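Local coordinates for protein catechol 1,2-dioxygenase (Pseudomonas putida, PDB 2AZQ) that probably catalyses the ferric-iron-dependent intradiol cleavage of catechol by dioxygen to cis,cis-muconate, the first step from catechol in the beta-ketoadipate pathway, at residues 111-125 with 166-180. Residues are numbered along the deposited sequence; the frame is centred on the assembly and turned at random.
Sequences VAGAPLAQGEVRMDD and FDSTQSEFNLRRRII
Ser171 OG donates a hydrogen bond of 2.6 Å to Asp125 OD2 on its anti lone pair, while the other carboxylate oxygen is taken by Thr127; a short hydroxyl suits a link between two loops. Phe173 brings a broad apolar ring to the loop 112-115. Its CE2 edge lies near Ala112 O, almost in the ring plane, and its CD2 is 3.7 Å from Ala114 CB, a methyl small enough to let the ring come close to the main chain. Leu175 N donates to Met123 O. Arg176 crosses Val111 at about a right angle; CG2 of Val111 sits 3.4 Å over the centre of the guanidinium, whose NH2 donates to Leu109 O. This arginine also runs beside the iron ligand Tyr163, so the contact borders the metal site of the intradiol dioxygenase beta-sheet domain, where strand 116-118 pairs in parallel with strand 176-180. Arg177 bends at chi2 (-70°), which folds its guanidinium back between Pro115 CG on one face and the Met123 backbone on the other; Arg177 NH2 donates a hydrogen bond to Arg176 O (2.6 Å), holding it there. Arg178 shares a sheet face with Leu116; its bend at chi3 (-67°) brings NH2 2.7 Å from Ala114 O, and a weak second bond from NE lets arginine grip one carbonyl with two N-H groups. Ile179 faces the other way, its CG1 arm packing on Val121 CG1; both are beta-branched, which suits extended strands. Ile180 N bonds to Ala117 O and Ile180 CD1 touches Leu116 CD1, while Ile180 O receives N of Gly119, whose positive phi glycine adopts readily.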
ATOM      1  N   VAL A 111      10.662 -10.770  15.694  1.00  7.82           N
ATOM      2  CA  VAL A 111      11.414 -11.774  14.919  1.00  7.81           C
ATOM      3  C   VAL A 111      11.340 -13.130  15.643  1.00  9.25           C
ATOM      4  O   VAL A 111      11.790 -13.273  16.791  1.00 11.97           O
ATOM      5  CB  VAL A 111      12.906 -11.435  14.761  1.00  6.85           C
ATOM      6  CG1 VAL A 111      13.540 -12.482  13.853  1.00  7.02           C
ATOM      7  CG2 VAL A 111      13.102 -10.015  14.224  1.00  5.16           C
ATOM      8  N   ALA A 112      10.794 -14.133  14.966  1.00 10.13           N
ATOM      9  CA  ALA A 112      10.608 -15.453  15.560  1.00  8.42           C
ATOM     10  C   ALA A 112      11.858 -16.245  15.894  1.00  8.85           C
ATOM     11  O   ALA A 112      12.940 -15.967  15.400  1.00 10.31           O
ATOM     12  CB  ALA A 112       9.712 -16.277  14.662  1.00  9.03           C
ATOM     13  N   GLY A 113      11.682 -17.233  16.764  1.00 10.69           N
ATOM     14  CA  GLY A 113      12.761 -18.123  17.171  1.00 11.11           C
ATOM     15  C   GLY A 113      13.935 -17.610  17.980  1.00 12.10           C
ATOM     16  O   GLY A 113      14.997 -18.240  17.954  1.00 14.33           O
ATOM     17  N   ALA A 114      13.779 -16.501  18.698  1.00 10.38           N
ATOM     18  CA  ALA A 114      14.895 -15.970  19.491  1.00 10.38           C
ATOM     19  C   ALA A 114      15.457 -17.020  20.449  1.00  9.22           C
ATOM     20  O   ALA A 114      14.743 -17.942  20.844  1.00 10.10           O
ATOM     21  CB  ALA A 114      14.443 -14.747  20.284  1.00 10.32           C
ATOM     22  N   PRO A 115      16.750 -16.907  20.821  1.00  9.17           N
ATOM     23  CA  PRO A 115      17.386 -17.856  21.748  1.00  9.04           C
ATOM     24  C   PRO A 115      16.540 -18.079  23.002  1.00  8.90           C
ATOM     25  O   PRO A 115      16.002 -17.148  23.605  1.00  8.07           O
ATOM     26  CB  PRO A 115      18.726 -17.197  22.041  1.00  8.17           C
ATOM     27  CG  PRO A 115      19.055 -16.596  20.711  1.00  9.49           C
ATOM     28  CD  PRO A 115      17.732 -15.888  20.413  1.00 10.42           C
ATOM     29  N   LEU A 116      16.458 -19.335  23.385  1.00  7.83           N
ATOM     30  CA  LEU A 116      15.651 -19.773  24.503  1.00  9.32           C
ATOM     31  C   LEU A 116      16.426 -20.051  25.814  1.00  9.36           C
ATOM     32  O   LEU A 116      17.496 -20.686  25.799  1.00 10.22           O
ATOM     33  CB  LEU A 116      14.920 -21.007  24.001  1.00 10.41           C
ATOM     34  CG  LEU A 116      13.970 -21.775  24.862  1.00 10.98           C
ATOM     35  CD1 LEU A 116      13.057 -20.828  25.632  1.00 12.30           C
ATOM     36  CD2 LEU A 116      13.197 -22.665  23.908  1.00 14.44           C
ATOM     37  N   ALA A 117      15.877 -19.606  26.945  1.00  8.10           N
ATOM     38  CA  ALA A 117      16.569 -19.800  28.227  1.00  8.62           C
ATOM     39  C   ALA A 117      15.682 -20.049  29.449  1.00  8.10           C
ATOM     40  O   ALA A 117      14.585 -19.490  29.555  1.00  7.27           O
ATOM     41  CB  ALA A 117      17.507 -18.592  28.498  1.00  7.93           C
ATOM     42  N   GLN A 118      16.181 -20.882  30.367  1.00  8.10           N
ATOM     43  CA  GLN A 118      15.484 -21.232  31.609  1.00  9.86           C
ATOM     44  C   GLN A 118      15.713 -20.129  32.644  1.00  8.54           C
ATOM     45  O   GLN A 118      16.849 -19.753  32.887  1.00  8.66           O
ATOM     46  CB  GLN A 118      16.048 -22.529  32.180  1.00 13.19           C
ATOM     47  CG  GLN A 118      16.190 -23.658  31.172  1.00 21.06           C
ATOM     48  CD  GLN A 118      14.855 -24.148  30.623  1.00 25.22           C
ATOM     49  OE1 GLN A 118      14.058 -23.372  30.093  1.00 27.51           O
ATOM     50  NE2 GLN A 118      14.616 -25.450  30.741  1.00 28.11           N
ATOM     51  N   GLY A 119      14.636 -19.608  33.224  1.00  7.61           N
ATOM     52  CA  GLY A 119      14.715 -18.573  34.244  1.00  5.56           C
ATOM     53  C   GLY A 119      15.611 -17.340  34.173  1.00  6.63           C
ATOM     54  O   GLY A 119      15.192 -16.272  34.592  1.00  7.32           O
ATOM     55  N   GLU A 120      16.836 -17.481  33.680  1.00  7.28           N
ATOM     56  CA  GLU A 120      17.803 -16.387  33.587  1.00  7.60           C
ATOM     57  C   GLU A 120      18.447 -16.311  32.219  1.00  5.27           C
ATOM     58  O   GLU A 120      18.612 -17.318  31.548  1.00  4.79           O
ATOM     59  CB  GLU A 120      18.945 -16.573  34.608  1.00 12.27           C
ATOM     60  CG  GLU A 120      18.697 -15.990  35.979  1.00 20.82           C
ATOM     61  CD  GLU A 120      19.898 -16.140  36.916  1.00 26.44           C
ATOM     62  OE1 GLU A 120      20.304 -17.305  37.173  1.00 29.01           O
ATOM     63  OE2 GLU A 120      20.427 -15.099  37.402  1.00 28.07           O
ATOM     64  N   VAL A 121      18.859 -15.116  31.827  1.00  4.31           N
ATOM     65  CA  VAL A 121      19.538 -14.950  30.555  1.00  4.52           C
ATOM     66  C   VAL A 121      20.144 -13.547  30.446  1.00  5.03           C
ATOM     67  O   VAL A 121      19.676 -12.610  31.089  1.00  4.80           O
ATOM     68  CB  VAL A 121      18.537 -15.187  29.352  1.00  3.03           C
ATOM     69  CG1 VAL A 121      17.553 -14.054  29.242  1.00  2.00           C
ATOM     70  CG2 VAL A 121      19.294 -15.368  28.063  1.00  3.66           C
ATOM     71  N   ARG A 122      21.218 -13.403  29.682  1.00  5.65           N
ATOM     72  CA  ARG A 122      21.752 -12.068  29.438  1.00  7.74           C
ATOM     73  C   ARG A 122      21.240 -11.819  28.007  1.00 10.39           C
ATOM     74  O   ARG A 122      21.265 -12.732  27.174  1.00 11.77           O
ATOM     75  CB  ARG A 122      23.277 -12.039  29.456  1.00  6.42           C
ATOM     76  CG  ARG A 122      23.830 -10.701  29.015  1.00  8.50           C
ATOM     77  CD  ARG A 122      25.316 -10.591  29.250  1.00 10.28           C
ATOM     78  NE  ARG A 122      25.866  -9.311  28.796  1.00 11.65           N
ATOM     79  CZ  ARG A 122      27.051  -8.834  29.170  1.00 11.17           C
ATOM     80  NH1 ARG A 122      27.822  -9.519  30.007  1.00 11.66           N
ATOM     81  NH2 ARG A 122      27.476  -7.677  28.699  1.00 11.39           N
ATOM     82  N   MET A 123      20.780 -10.604  27.718  1.00 10.79           N
ATOM     83  CA  MET A 123      20.247 -10.290  26.397  1.00 10.45           C
ATOM     84  C   MET A 123      21.143  -9.525  25.409  1.00 10.23           C
ATOM     85  O   MET A 123      20.914  -9.611  24.205  1.00  9.93           O
ATOM     86  CB  MET A 123      18.934  -9.505  26.544  1.00  9.81           C
ATOM     87  CG  MET A 123      17.799 -10.252  27.181  1.00  9.63           C
ATOM     88  SD  MET A 123      16.361  -9.176  27.238  1.00 14.17           S
ATOM     89  CE  MET A 123      16.038  -9.016  25.500  1.00 11.20           C
ATOM     90  N   ASP A 124      22.133  -8.780  25.901  1.00  8.64           N
ATOM     91  CA  ASP A 124      23.014  -7.975  25.030  1.00 10.76           C
ATOM     92  C   ASP A 124      24.339  -8.661  24.653  1.00 12.00           C
ATOM     93  O   ASP A 124      24.828  -9.520  25.392  1.00 13.29           O
ATOM     94  CB  ASP A 124      23.380  -6.661  25.722  1.00 11.10           C
ATOM     95  CG  ASP A 124      24.229  -6.883  26.969  1.00 10.24           C
ATOM     96  OD1 ASP A 124      23.679  -7.345  27.984  1.00 13.82           O
ATOM     97  OD2 ASP A 124      25.447  -6.637  26.930  1.00  4.02           O
ATOM     98  N   ASP A 125      24.934  -8.262  23.529  1.00 12.08           N
ATOM     99  CA  ASP A 125      26.212  -8.847  23.101  1.00 13.25           C
ATOM    100  C   ASP A 125      27.463  -8.105  23.659  1.00 12.25           C
ATOM    101  O   ASP A 125      28.575  -8.327  23.206  1.00 11.68           O
ATOM    102  CB  ASP A 125      26.299  -8.907  21.563  1.00 13.52           C
ATOM    103  CG  ASP A 125      26.105  -7.547  20.911  1.00 15.23           C
ATOM    104  OD1 ASP A 125      26.538  -6.535  21.512  1.00 15.85           O
ATOM    105  OD2 ASP A 125      25.539  -7.481  19.793  1.00 16.37           O
ATOM    106  N   PHE A 166      16.652  -5.973  11.874  1.00 14.04           N
ATOM    107  CA  PHE A 166      16.349  -5.001  10.834  1.00 14.00           C
ATOM    108  C   PHE A 166      17.565  -4.147  10.715  1.00 16.54           C
ATOM    109  O   PHE A 166      17.842  -3.593   9.651  1.00 19.12           O
ATOM    110  CB  PHE A 166      15.133  -4.167  11.181  1.00 10.63           C
ATOM    111  CG  PHE A 166      13.936  -4.986  11.423  1.00  8.65           C
ATOM    112  CD1 PHE A 166      13.673  -5.490  12.690  1.00  8.77           C
ATOM    113  CD2 PHE A 166      13.128  -5.375  10.358  1.00  8.07           C
ATOM    114  CE1 PHE A 166      12.622  -6.382  12.894  1.00  8.07           C
ATOM    115  CE2 PHE A 166      12.085  -6.257  10.543  1.00  5.71           C
ATOM    116  CZ  PHE A 166      11.832  -6.763  11.815  1.00  8.28           C
ATOM    117  N   ASP A 167      18.300  -4.047  11.815  1.00 17.74           N
ATOM    118  CA  ASP A 167      19.530  -3.289  11.801  1.00 19.31           C
ATOM    119  C   ASP A 167      20.614  -4.329  11.657  1.00 20.59           C
ATOM    120  O   ASP A 167      20.922  -5.060  12.597  1.00 21.23           O
ATOM    121  CB  ASP A 167      19.734  -2.516  13.094  1.00 18.82           C
ATOM    122  CG  ASP A 167      20.972  -1.662  13.047  1.00 18.60           C
ATOM    123  OD1 ASP A 167      21.275  -0.980  14.037  1.00 20.44           O
ATOM    124  OD2 ASP A 167      21.648  -1.671  12.001  1.00 18.69           O
ATOM    125  N   SER A 168      21.188  -4.405  10.469  1.00 22.02           N
ATOM    126  CA  SER A 168      22.223  -5.387  10.207  1.00 22.71           C
ATOM    127  C   SER A 168      23.481  -5.182  11.020  1.00 22.96           C
ATOM    128  O   SER A 168      24.239  -6.138  11.217  1.00 24.33           O
ATOM    129  CB  SER A 168      22.566  -5.421   8.710  1.00 24.92           C
ATOM    130  OG  SER A 168      21.508  -6.001   7.949  1.00 26.79           O
ATOM    131  N   THR A 169      23.724  -3.957  11.489  1.00 22.30           N
ATOM    132  CA  THR A 169      24.925  -3.708  12.281  1.00 20.76           C
ATOM    133  C   THR A 169      24.866  -4.529  13.558  1.00 19.59           C
ATOM    134  O   THR A 169      25.902  -4.928  14.068  1.00 19.84           O
ATOM    135  CB  THR A 169      25.141  -2.183  12.642  1.00 21.43           C
ATOM    136  OG1 THR A 169      23.952  -1.618  13.213  1.00 24.40           O
ATOM    137  CG2 THR A 169      25.531  -1.386  11.415  1.00 22.81           C
ATOM    138  N   GLN A 170      23.659  -4.798  14.070  1.00 16.80           N
ATOM    139  CA  GLN A 170      23.525  -5.590  15.287  1.00 14.10           C
ATOM    140  C   GLN A 170      23.765  -7.070  15.029  1.00 13.84           C
ATOM    141  O   GLN A 170      23.554  -7.565  13.925  1.00 14.34           O
ATOM    142  CB  GLN A 170      22.157  -5.375  15.937  1.00 12.44           C
ATOM    143  CG  GLN A 170      21.967  -3.952  16.440  1.00 12.74           C
ATOM    144  CD  GLN A 170      20.818  -3.810  17.447  1.00 13.35           C
ATOM    145  OE1 GLN A 170      20.779  -4.504  18.466  1.00 11.90           O
ATOM    146  NE2 GLN A 170      19.899  -2.894  17.173  1.00 10.30           N
ATOM    147  N   SER A 171      24.220  -7.778  16.054  1.00 12.84           N
ATOM    148  CA  SER A 171      24.494  -9.192  15.918  1.00 12.60           C
ATOM    149  C   SER A 171      23.187  -9.999  15.896  1.00 14.86           C
ATOM    150  O   SER A 171      22.111  -9.456  16.183  1.00 14.20           O
ATOM    151  CB  SER A 171      25.379  -9.631  17.071  1.00 10.06           C
ATOM    152  OG  SER A 171      24.710  -9.429  18.288  1.00  8.10           O
ATOM    153  N   GLU A 172      23.259 -11.286  15.553  1.00 16.01           N
ATOM    154  CA  GLU A 172      22.034 -12.086  15.538  1.00 17.99           C
ATOM    155  C   GLU A 172      21.264 -11.977  16.876  1.00 16.15           C
ATOM    156  O   GLU A 172      21.867 -12.005  17.960  1.00 17.63           O
ATOM    157  CB  GLU A 172      22.332 -13.565  15.235  1.00 22.25           C
ATOM    158  CG  GLU A 172      22.729 -13.890  13.765  1.00 30.08           C
ATOM    159  CD  GLU A 172      22.733 -15.428  13.432  1.00 34.16           C
ATOM    160  OE1 GLU A 172      21.637 -16.070  13.487  1.00 33.64           O
ATOM    161  OE2 GLU A 172      23.833 -15.978  13.119  1.00 33.71           O
ATOM    162  N   PHE A 173      19.940 -11.845  16.769  1.00 12.96           N
ATOM    163  CA  PHE A 173      18.994 -11.736  17.893  1.00 10.37           C
ATOM    164  C   PHE A 173      19.438 -10.952  19.121  1.00  8.81           C
ATOM    165  O   PHE A 173      19.114 -11.318  20.247  1.00  6.87           O
ATOM    166  CB  PHE A 173      18.526 -13.123  18.362  1.00 10.37           C
ATOM    167  CG  PHE A 173      17.791 -13.925  17.314  1.00 11.11           C
ATOM    168  CD1 PHE A 173      18.484 -14.743  16.416  1.00  9.60           C
ATOM    169  CD2 PHE A 173      16.402 -13.926  17.269  1.00  9.91           C
ATOM    170  CE1 PHE A 173      17.788 -15.563  15.500  1.00  8.92           C
ATOM    171  CE2 PHE A 173      15.708 -14.746  16.348  1.00 10.71           C
ATOM    172  CZ  PHE A 173      16.402 -15.566  15.471  1.00  8.01           C
ATOM    173  N   ASN A 174      20.173  -9.870  18.906  1.00  7.68           N
ATOM    174  CA  ASN A 174      20.632  -9.050  20.016  1.00  6.48           C
ATOM    175  C   ASN A 174      19.402  -8.415  20.664  1.00  6.84           C
ATOM    176  O   ASN A 174      18.480  -7.953  19.967  1.00  6.61           O
ATOM    177  CB  ASN A 174      21.584  -7.970  19.505  1.00  7.60           C
ATOM    178  CG  ASN A 174      22.280  -7.225  20.624  1.00  6.60           C
ATOM    179  OD1 ASN A 174      22.254  -6.006  20.663  1.00  5.31           O
ATOM    180  ND2 ASN A 174      22.919  -7.958  21.529  1.00  5.75           N
ATOM    181  N   LEU A 175      19.386  -8.402  21.993  1.00  5.50           N
ATOM    182  CA  LEU A 175      18.259  -7.853  22.742  1.00  4.71           C
ATOM    183  C   LEU A 175      16.955  -8.614  22.430  1.00  3.78           C
ATOM    184  O   LEU A 175      15.857  -8.051  22.481  1.00  4.90           O
ATOM    185  CB  LEU A 175      18.105  -6.359  22.430  1.00  2.93           C
ATOM    186  CG  LEU A 175      19.459  -5.659  22.531  1.00  3.11           C
ATOM    187  CD1 LEU A 175      19.289  -4.173  22.278  1.00  3.72           C
ATOM    188  CD2 LEU A 175      20.059  -5.908  23.909  1.00  3.98           C
ATOM    189  N   ARG A 176      17.082  -9.897  22.108  1.00  2.67           N
ATOM    190  CA  ARG A 176      15.924 -10.743  21.791  1.00  3.34           C
ATOM    191  C   ARG A 176      16.031 -12.117  22.458  1.00  2.32           C
ATOM    192  O   ARG A 176      16.974 -12.866  22.205  1.00  2.00           O
ATOM    193  CB  ARG A 176      15.809 -10.927  20.276  1.00  5.39           C
ATOM    194  CG  ARG A 176      15.315  -9.687  19.526  1.00  8.94           C
ATOM    195  CD  ARG A 176      15.515  -9.758  17.999  1.00  8.32           C
ATOM    196  NE  ARG A 176      14.960  -8.581  17.338  1.00  9.29           N
ATOM    197  CZ  ARG A 176      13.659  -8.381  17.185  1.00  9.36           C
ATOM    198  NH1 ARG A 176      12.812  -9.297  17.648  1.00 10.87           N
ATOM    199  NH2 ARG A 176      13.214  -7.275  16.610  1.00  5.51           N
ATOM    200  N   ARG A 177      15.061 -12.458  23.296  1.00  2.00           N
ATOM    201  CA  ARG A 177      15.097 -13.748  23.974  1.00  2.72           C
ATOM    202  C   ARG A 177      13.744 -14.313  24.445  1.00  3.21           C
ATOM    203  O   ARG A 177      12.749 -13.603  24.661  1.00  2.00           O
ATOM    204  CB  ARG A 177      16.016 -13.686  25.221  1.00  4.01           C
ATOM    205  CG  ARG A 177      17.505 -13.414  25.004  1.00  7.48           C
ATOM    206  CD  ARG A 177      18.231 -14.591  24.356  1.00  9.65           C
ATOM    207  NE  ARG A 177      19.669 -14.342  24.233  1.00 12.83           N
ATOM    208  CZ  ARG A 177      20.240 -13.442  23.426  1.00 13.34           C
ATOM    209  NH1 ARG A 177      21.559 -13.315  23.415  1.00 12.26           N
ATOM    210  NH2 ARG A 177      19.509 -12.688  22.616  1.00 13.75           N
ATOM    211  N   ARG A 178      13.730 -15.622  24.625  1.00  3.65           N
ATOM    212  CA  ARG A 178      12.566 -16.280  25.152  1.00  3.98           C
ATOM    213  C   ARG A 178      13.001 -16.891  26.484  1.00  4.74           C
ATOM    214  O   ARG A 178      13.784 -17.843  26.526  1.00  4.68           O
ATOM    215  CB  ARG A 178      12.046 -17.328  24.173  1.00  3.55           C
ATOM    216  CG  ARG A 178      11.046 -16.796  23.145  1.00  2.00           C
ATOM    217  CD  ARG A 178      10.606 -17.925  22.217  1.00  2.00           C
ATOM    218  NE  ARG A 178      11.731 -18.350  21.398  1.00  2.32           N
ATOM    219  CZ  ARG A 178      11.853 -19.545  20.828  1.00  5.75           C
ATOM    220  NH1 ARG A 178      10.918 -20.467  20.977  1.00  6.46           N
ATOM    221  NH2 ARG A 178      12.929 -19.821  20.104  1.00  8.54           N
ATOM    222  N   ILE A 179      12.515 -16.281  27.565  1.00  5.99           N
ATOM    223  CA  ILE A 179      12.820 -16.700  28.942  1.00  7.22           C
ATOM    224  C   ILE A 179      11.723 -17.600  29.502  1.00  5.91           C
ATOM    225  O   ILE A 179      10.564 -17.226  29.467  1.00  5.03           O
ATOM    226  CB  ILE A 179      12.957 -15.455  29.889  1.00  6.61           C
ATOM    227  CG1 ILE A 179      14.176 -14.618  29.506  1.00  7.12           C
ATOM    228  CG2 ILE A 179      13.127 -15.900  31.313  1.00  9.17           C
ATOM    229  CD1 ILE A 179      14.308 -13.316  30.263  1.00  4.54           C
ATOM    230  N   ILE A 180      12.085 -18.778  30.002  1.00  7.01           N
ATOM    231  CA  ILE A 180      11.106 -19.711  30.615  1.00  9.88           C
ATOM    232  C   ILE A 180      11.010 -19.446  32.122  1.00 10.58           C
ATOM    233  O   ILE A 180      12.028 -19.488  32.810  1.00 13.04           O
ATOM    234  CB  ILE A 180      11.536 -21.195  30.517  1.00  8.81           C
ATOM    235  CG1 ILE A 180      11.852 -21.585  29.068  1.00  6.43           C
ATOM    236  CG2 ILE A 180      10.470 -22.055  31.142  1.00  8.23           C
ATOM    237  CD1 ILE A 180      10.773 -21.311  28.093  1.00  6.48           C
TER